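Local coordinates for protein phosphoribosylaminoimidazole carboxylase (Treponema denticola, PDB 5C5D) that catalyses the reversible carboxylation of 5-aminoimidazole ribonucleotide with carbon dioxide to 4-carboxy-5-aminoimidazole ribonucleotide in de novo purine biosynthesis, at residues P3-M15 against L25-D38. The protein carries 1 engineered substitution. Numbering follows the deposited sequence.
Sequences PLVIILMGSSSDM and LKTFGIEYAIRIGD. Engineered in segment 25-38: Asp38 (natural residue Ser).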
loop_
_atom_site.group_PDB
_atom_site.type_symbol
_atom_site.label_atom_id
_atom_site.label_comp_id
_atom_site.label_asym_id
_atom_site.label_seq_id
_atom_site.Cartn_x
_atom_site.Cartn_y
_atom_site.Cartn_z
ATOM N N PRO D 3 -5.936 9.845 -40.321
ATOM C CA PRO D 3 -5.183 9.523 -39.113
ATOM C C PRO D 3 -4.622 8.102 -39.084
ATOM O O PRO D 3 -5.113 7.218 -39.788
ATOM C CB PRO D 3 -6.214 9.728 -38.006
ATOM C CG PRO D 3 -7.130 10.807 -38.548
ATOM C CD PRO D 3 -7.249 10.438 -40.008
ATOM N N LEU D 4 -3.582 7.917 -38.274
ATOM C CA LEU D 4 -2.941 6.628 -38.076
ATOM C C LEU D 4 -2.597 6.476 -36.599
ATOM O O LEU D 4 -2.051 7.387 -35.995
ATOM C CB LEU D 4 -1.664 6.514 -38.918
ATOM C CG LEU D 4 -0.891 5.222 -38.722
ATOM C CD1 LEU D 4 -1.748 4.063 -39.198
ATOM C CD2 LEU D 4 0.429 5.261 -39.474
ATOM N N VAL D 5 -2.886 5.319 -36.021
ATOM C CA VAL D 5 -2.475 5.030 -34.668
ATOM C C VAL D 5 -1.512 3.857 -34.716
ATOM O O VAL D 5 -1.852 2.802 -35.230
ATOM C CB VAL D 5 -3.651 4.659 -33.762
ATOM C CG1 VAL D 5 -3.155 4.239 -32.378
ATOM C CG2 VAL D 5 -4.621 5.817 -33.626
ATOM N N ILE D 6 -0.321 4.053 -34.178
ATOM C CA ILE D 6 0.666 3.008 -34.121
ATOM C C ILE D 6 0.577 2.416 -32.731
ATOM O O ILE D 6 0.823 3.103 -31.750
ATOM C CB ILE D 6 2.092 3.530 -34.374
ATOM C CG1 ILE D 6 2.204 4.164 -35.770
ATOM C CG2 ILE D 6 3.083 2.397 -34.180
ATOM C CD1 ILE D 6 1.808 5.645 -35.853
ATOM N N ILE D 7 0.242 1.134 -32.673
ATOM C CA ILE D 7 0.174 0.408 -31.408
ATOM C C ILE D 7 1.453 -0.361 -31.268
ATOM O O ILE D 7 1.687 -1.305 -32.026
ATOM C CB ILE D 7 -1.022 -0.544 -31.368
ATOM C CG1 ILE D 7 -2.305 0.232 -31.641
ATOM C CG2 ILE D 7 -1.092 -1.248 -30.003
ATOM C CD1 ILE D 7 -3.529 -0.661 -31.823
ATOM N N LEU D 8 2.312 0.056 -30.342
ATOM C CA LEU D 8 3.632 -0.555 -30.177
ATOM C C LEU D 8 3.749 -1.218 -28.820
ATOM O O LEU D 8 3.566 -0.564 -27.780
ATOM C CB LEU D 8 4.733 0.499 -30.344
ATOM C CG LEU D 8 6.141 -0.004 -30.037
ATOM C CD1 LEU D 8 6.567 -1.149 -30.945
ATOM C CD2 LEU D 8 7.119 1.157 -30.132
ATOM N N MET D 9 4.038 -2.517 -28.823
ATOM C CA MET D 9 4.103 -3.267 -27.581
ATOM C C MET D 9 5.509 -3.829 -27.360
ATOM O O MET D 9 6.222 -4.126 -28.317
ATOM C CB MET D 9 3.077 -4.404 -27.615
ATOM C CG MET D 9 3.501 -5.524 -28.493
ATOM S SD MET D 9 2.147 -6.716 -28.757
ATOM C CE MET D 9 1.282 -5.901 -30.086
ATOM N N GLY D 10 5.887 -3.985 -26.097
ATOM C CA GLY D 10 7.232 -4.401 -25.756
ATOM C C GLY D 10 7.471 -5.867 -25.989
ATOM O O GLY D 10 8.609 -6.275 -26.176
ATOM N N SER D 11 6.399 -6.647 -25.976
ATOM C CA SER D 11 6.497 -8.094 -26.131
ATOM C C SER D 11 5.284 -8.675 -26.833
ATOM O O SER D 11 4.157 -8.214 -26.633
ATOM C CB SER D 11 6.637 -8.754 -24.756
ATOM O OG SER D 11 6.441 -10.150 -24.838
ATOM N N SER D 12 5.509 -9.718 -27.625
ATOM C CA SER D 12 4.396 -10.411 -28.257
ATOM C C SER D 12 3.428 -10.967 -27.217
ATOM O O SER D 12 2.287 -11.281 -27.545
ATOM C CB SER D 12 4.893 -11.533 -29.163
ATOM O OG SER D 12 5.558 -12.556 -28.437
ATOM N N SER D 13 3.866 -11.072 -25.965
ATOM C CA SER D 13 2.987 -11.592 -24.931
ATOM C C SER D 13 1.829 -10.636 -24.679
ATOM O O SER D 13 0.820 -11.041 -24.083
ATOM C CB SER D 13 3.764 -11.850 -23.631
ATOM O OG SER D 13 4.250 -10.646 -23.054
ATOM N N ASP D 14 1.975 -9.378 -25.124
ATOM C CA ASP D 14 0.943 -8.347 -24.961
ATOM C C ASP D 14 -0.074 -8.286 -26.099
ATOM O O ASP D 14 -0.894 -7.369 -26.129
ATOM C CB ASP D 14 1.565 -6.931 -24.845
ATOM C CG ASP D 14 2.680 -6.814 -23.796
ATOM O OD1 ASP D 14 2.425 -7.197 -22.644
ATOM O OD2 ASP D 14 3.780 -6.246 -24.119
ATOM N N MET D 15 -0.055 -9.236 -27.023
ATOM C CA MET D 15 -0.804 -9.086 -28.267
ATOM C C MET D 15 -2.315 -9.000 -28.004
ATOM O O MET D 15 -3.013 -8.211 -28.640
ATOM C CB MET D 15 -0.468 -10.236 -29.219
ATOM C CG MET D 15 -1.179 -10.215 -30.557
ATOM S SD MET D 15 -0.828 -8.729 -31.550
ATOM C CE MET D 15 0.917 -8.929 -31.856
ATOM N N LEU D 25 -10.426 0.723 -32.157
ATOM C CA LEU D 25 -10.092 1.742 -33.167
ATOM C C LEU D 25 -10.806 1.456 -34.493
ATOM O O LEU D 25 -11.208 2.368 -35.215
ATOM C CB LEU D 25 -8.588 1.824 -33.397
ATOM C CG LEU D 25 -7.747 2.395 -32.266
ATOM C CD1 LEU D 25 -6.266 2.136 -32.552
ATOM C CD2 LEU D 25 -8.016 3.865 -32.084
ATOM N N LYS D 26 -11.003 0.184 -34.807
ATOM C CA LYS D 26 -11.662 -0.168 -36.050
ATOM C C LYS D 26 -13.105 0.307 -36.055
ATOM O O LYS D 26 -13.611 0.707 -37.096
ATOM C CB LYS D 26 -11.594 -1.679 -36.275
ATOM C CG LYS D 26 -11.989 -2.093 -37.667
ATOM C CD LYS D 26 -11.542 -3.502 -37.962
ATOM C CE LYS D 26 -11.703 -3.823 -39.432
ATOM N NZ LYS D 26 -11.186 -5.180 -39.752
ATOM N N THR D 27 -13.756 0.281 -34.893
ATOM C CA THR D 27 -15.134 0.739 -34.780
ATOM C C THR D 27 -15.237 2.250 -35.055
ATOM O O THR D 27 -16.253 2.707 -35.566
ATOM C CB THR D 27 -15.742 0.447 -33.393
ATOM O OG1 THR D 27 -15.116 1.247 -32.400
ATOM C CG2 THR D 27 -15.566 -1.007 -33.020
ATOM N N PHE D 28 -14.191 3.011 -34.729
ATOM C CA PHE D 28 -14.154 4.458 -35.009
ATOM C C PHE D 28 -13.691 4.799 -36.426
ATOM O O PHE D 28 -13.689 5.979 -36.818
ATOM C CB PHE D 28 -13.232 5.184 -34.020
ATOM C CG PHE D 28 -13.684 5.113 -32.587
ATOM C CD1 PHE D 28 -14.862 5.709 -32.196
ATOM C CD2 PHE D 28 -12.912 4.472 -31.622
ATOM C CE1 PHE D 28 -15.275 5.647 -30.880
ATOM C CE2 PHE D 28 -13.316 4.415 -30.297
ATOM C CZ PHE D 28 -14.505 4.995 -29.929
ATOM N N GLY D 29 -13.291 3.787 -37.189
ATOM C CA GLY D 29 -12.856 3.990 -38.557
ATOM C C GLY D 29 -11.436 4.546 -38.668
ATOM O O GLY D 29 -11.082 5.239 -39.635
ATOM N N ILE D 30 -10.615 4.213 -37.687
ATOM C CA ILE D 30 -9.251 4.739 -37.579
ATOM C C ILE D 30 -8.231 3.657 -37.913
ATOM O O ILE D 30 -8.209 2.585 -37.293
ATOM C CB ILE D 30 -8.977 5.298 -36.154
ATOM C CG1 ILE D 30 -9.865 6.513 -35.888
ATOM C CG2 ILE D 30 -7.507 5.666 -35.987
ATOM C CD1 ILE D 30 -9.965 6.924 -34.439
ATOM N N GLU D 31 -7.385 3.941 -38.903
ATOM C CA GLU D 31 -6.348 2.992 -39.284
ATOM C C GLU D 31 -5.359 2.830 -38.148
ATOM O O GLU D 31 -4.959 3.823 -37.512
ATOM C CB GLU D 31 -5.602 3.442 -40.551
ATOM C CG GLU D 31 -4.594 2.389 -41.051
ATOM C CD GLU D 31 -3.868 2.773 -42.341
ATOM O OE1 GLU D 31 -4.190 3.809 -42.962
ATOM O OE2 GLU D 31 -2.961 2.013 -42.720
ATOM N N TYR D 32 -4.898 1.592 -37.962
ATOM C CA TYR D 32 -3.886 1.284 -36.946
ATOM C C TYR D 32 -2.795 0.370 -37.527
ATOM O O TYR D 32 -2.974 -0.284 -38.573
ATOM C CB TYR D 32 -4.519 0.632 -35.699
ATOM C CG TYR D 32 -5.143 -0.698 -36.008
ATOM C CD1 TYR D 32 -4.362 -1.833 -36.087
ATOM C CD2 TYR D 32 -6.509 -0.815 -36.208
ATOM C CE1 TYR D 32 -4.920 -3.063 -36.395
ATOM C CE2 TYR D 32 -7.078 -2.033 -36.495
ATOM C CZ TYR D 32 -6.269 -3.156 -36.596
ATOM O OH TYR D 32 -6.800 -4.396 -36.890
ATOM N N ALA D 33 -1.642 0.396 -36.873
ATOM C CA ALA D 33 -0.572 -0.550 -37.121
ATOM C C ALA D 33 -0.207 -1.157 -35.792
ATOM O O ALA D 33 -0.212 -0.464 -34.800
ATOM C CB ALA D 33 0.614 0.140 -37.737
ATOM N N ILE D 34 0.052 -2.470 -35.781
ATOM C CA ILE D 34 0.497 -3.160 -34.575
ATOM C C ILE D 34 1.915 -3.636 -34.767
ATOM O O ILE D 34 2.222 -4.321 -35.743
ATOM C CB ILE D 34 -0.386 -4.349 -34.248
ATOM C CG1 ILE D 34 -1.786 -3.864 -33.952
ATOM C CG2 ILE D 34 0.191 -5.116 -33.040
ATOM C CD1 ILE D 34 -2.789 -4.977 -33.719
ATOM N N ARG D 35 2.770 -3.249 -33.824
ATOM C CA ARG D 35 4.197 -3.541 -33.896
ATOM C C ARG D 35 4.716 -3.993 -32.545
ATOM O O ARG D 35 4.123 -3.718 -31.503
ATOM C CB ARG D 35 4.991 -2.326 -34.361
ATOM C CG ARG D 35 4.533 -1.709 -35.690
ATOM C CD ARG D 35 4.776 -2.676 -36.829
ATOM N NE ARG D 35 6.181 -3.036 -36.992
ATOM C CZ ARG D 35 7.070 -2.354 -37.720
ATOM N NH1 ARG D 35 6.722 -1.267 -38.401
ATOM N NH2 ARG D 35 8.314 -2.808 -37.815
ATOM N N ILE D 36 5.845 -4.681 -32.594
ATOM C CA ILE D 36 6.530 -5.168 -31.421
ATOM C C ILE D 36 7.961 -4.649 -31.354
ATOM O O ILE D 36 8.705 -4.719 -32.325
ATOM C CB ILE D 36 6.557 -6.713 -31.412
ATOM C CG1 ILE D 36 5.135 -7.259 -31.311
ATOM C CG2 ILE D 36 7.343 -7.239 -30.222
ATOM C CD1 ILE D 36 5.043 -8.760 -31.628
ATOM N N GLY D 37 8.349 -4.160 -30.188
ATOM C CA GLY D 37 9.712 -3.743 -29.968
ATOM C C GLY D 37 9.910 -3.320 -28.539
ATOM O O GLY D 37 9.048 -2.661 -27.956
ATOM N N ASP D 38 11.054 -3.707 -27.993
ATOM C CA ASP D 38 11.379 -3.462 -26.607
ATOM C C ASP D 38 12.401 -2.345 -26.470
ATOM O O ASP D 38 13.397 -2.298 -27.190
ATOM C CB ASP D 38 11.908 -4.732 -25.952
ATOM C CG ASP D 38 12.179 -4.543 -24.485
ATOM O OD1 ASP D 38 11.206 -4.470 -23.686
ATOM O OD2 ASP D 38 13.358 -4.391 -24.136
HETATM O O HOH W 1 -7.586 6.390 -40.382
#
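Val5, Ile7 and Met9 exchange backbone hydrogen bonds with strand 31-36 and the Gly37 that follows it in parallel register, six in all from Val5 N to Glu31 O through to Gly37 N to Met9 O, the strand axes 4.6 Å apart at 19°. This is the first beta-alpha-beta unit of a flavodoxin-like parallel sheet (strand order 2-1-3-4-5), with helix 15-27 as its crossover. The bond from Ile7 N to Ala33 O is the shortest at 2.7 Å. Upstream of the ladder, a water links Pro3 O to Glu31 N. On the face toward helix 15-27, Leu25 CD1 rests against Val5 CG1 at 3.8 Å and meets Ile7 CD1 tip to tip. Beyond the end of strand 4-9, Ser12 CB packs on Ile36 CD1 at 3.7 Å, while Met15, its chain bent at chi2 and chi3, brings SD to 4.0 Å from Ile34 CG2, crossing that side chain at a slant. On the reverse face, covered by helix 43-54, Leu8 CD1 lies 3.9 Å from Arg35 CB; the Arg35 guanidinium forms a salt bridge with Asp154 of a second subunit. The strand ends lead into the substrate site, which includes Ser11, Asp14 and position 38, here an engineered Asp in place of Ser. A chi1 of 75° turns Met9 CG toward strand 31-36, where it meets Ile36 CG1 at 3.7 Å.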